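Local coordinates for protein E1 (Kluyveromyces marxianus, PDB 3VX6) that activates the ubiquitin-like proteins ATG12 and ATG8 for conjugation, as an E1-like enzyme required for autophagy and cytoplasm-to-vacuole transport, at residues F235-S238 with D239-F243. Numbering follows the deposited sequence.
Sequences FLRS and DESSF
The first torsion of R237 sets CG opposite its own carbonyl carbon, and a bend at chi2 (92°) swings the guanidinium back beside the S241 hydroxyl and the ring of F243. F243 takes the rarer first torsion (chi1 70°), its CG lodged between the backbone N and the carbonyl carbon, which brings the end of its side chain up to F235 and R237. NH1 of R237 donates to OG of S241 over 2.8 Å, with the hydroxyl somewhat out of the guanidinium plane. A serine suits this place because its short hydroxyl can accept from the arginine while donating, weakly, to OD1 of D239. The rim of the F243 ring meets the guanidinium, CE1 lying over one face and 3.8 Å from CZ of R237, the two planes almost perpendicular at 88°. These residues make the turn end of a beta hairpin whose arms are strands 231-236 and 243-250 of a mixed sheet, with a type I turn from R237 to E240. F235 and F243 form an antiparallel hydrogen-bonded pair, in which N of F243 donates to O of F235 at 2.7 Å. Their side chains share one face of the sheet, where CB of F235 makes a CH-pi contact 3.9 Å from the F243 ring centroid. The rings lie obliquely, centroids 4.7 Å apart, apolar groups suited to this buried face. Nearer the turn, the S242 hydroxyl is short enough for OG to donate to O of R237 at 3.1 Å, in the carbonyl plane on a lone pair. Beyond the hairpin, the long, many-donor arginine also serves a carboxylate and a carbonyl: NH2 of R237 forms a salt bridge with D203, and NH1 bonds O of L207. A leucine here would probably leave D203 without this countercharge and the S241 hydroxyl and L207 carbonyl without this donor.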
# COMPACT_ATOMS: atom_id res chain seq x y z
N PHE A 235 -6.19 -13.33 4.18
CA PHE A 235 -6.58 -11.93 4.14
C PHE A 235 -7.48 -11.62 5.32
O PHE A 235 -8.67 -11.93 5.31
CB PHE A 235 -7.29 -11.64 2.82
CG PHE A 235 -6.41 -11.83 1.61
CD1 PHE A 235 -5.39 -10.92 1.33
CD2 PHE A 235 -6.56 -12.94 0.78
CE1 PHE A 235 -4.54 -11.11 0.23
CE2 PHE A 235 -5.72 -13.14 -0.32
CZ PHE A 235 -4.71 -12.22 -0.60
N LEU A 236 -6.91 -11.01 6.35
CA LEU A 236 -7.68 -10.68 7.53
C LEU A 236 -8.38 -9.34 7.45
O LEU A 236 -7.81 -8.34 7.02
CB LEU A 236 -6.80 -10.74 8.78
CG LEU A 236 -6.35 -12.16 9.10
CD1 LEU A 236 -5.23 -12.57 8.16
CD2 LEU A 236 -5.88 -12.24 10.55
N ARG A 237 -9.64 -9.34 7.87
CA ARG A 237 -10.47 -8.15 7.87
C ARG A 237 -11.27 -8.07 9.18
O ARG A 237 -11.80 -9.08 9.66
CB ARG A 237 -11.46 -8.18 6.69
CG ARG A 237 -10.90 -7.77 5.32
CD ARG A 237 -10.39 -8.95 4.51
NE ARG A 237 -10.11 -8.58 3.12
CZ ARG A 237 -11.03 -8.46 2.17
NH1 ARG A 237 -12.30 -8.67 2.44
NH2 ARG A 237 -10.67 -8.11 0.94
N SER A 238 -11.36 -6.89 9.75
CA SER A 238 -12.13 -6.74 10.98
C SER A 238 -13.60 -6.82 10.53
O SER A 238 -14.52 -6.94 11.33
CB SER A 238 -11.82 -5.39 11.63
OG SER A 238 -12.00 -4.33 10.71
N ASP A 239 -13.76 -6.79 9.22
CA ASP A 239 -15.04 -6.81 8.52
C ASP A 239 -15.88 -8.10 8.58
O ASP A 239 -17.08 -8.07 8.30
CB ASP A 239 -14.76 -6.50 7.05
CG ASP A 239 -15.99 -6.06 6.30
OD1 ASP A 239 -16.10 -6.36 5.09
OD2 ASP A 239 -16.84 -5.39 6.92
N GLU A 240 -15.27 -9.23 8.95
CA GLU A 240 -15.94 -10.53 8.97
C GLU A 240 -15.67 -11.11 7.58
O GLU A 240 -15.98 -12.27 7.29
CB GLU A 240 -17.46 -10.42 9.14
CG GLU A 240 -17.92 -9.83 10.45
CD GLU A 240 -17.29 -10.53 11.63
OE1 GLU A 240 -17.51 -11.75 11.77
OE2 GLU A 240 -16.58 -9.85 12.41
N SER A 241 -15.09 -10.27 6.73
CA SER A 241 -14.77 -10.64 5.36
C SER A 241 -13.41 -11.32 5.22
O SER A 241 -13.00 -11.66 4.10
CB SER A 241 -14.78 -9.40 4.47
OG SER A 241 -13.71 -8.53 4.81
N SER A 242 -12.70 -11.51 6.33
CA SER A 242 -11.39 -12.16 6.30
C SER A 242 -11.43 -13.55 5.67
O SER A 242 -12.26 -14.40 6.04
CB SER A 242 -10.79 -12.25 7.71
OG SER A 242 -11.79 -12.05 8.70
N PHE A 243 -10.55 -13.78 4.70
CA PHE A 243 -10.48 -15.06 4.00
C PHE A 243 -9.05 -15.43 3.64
O PHE A 243 -8.21 -14.56 3.45
CB PHE A 243 -11.29 -15.00 2.71
CG PHE A 243 -10.68 -14.12 1.64
CD1 PHE A 243 -10.67 -12.73 1.79
CD2 PHE A 243 -10.10 -14.68 0.51
CE1 PHE A 243 -10.08 -11.92 0.82
CE2 PHE A 243 -9.51 -13.88 -0.47
CZ PHE A 243 -9.51 -12.50 -0.32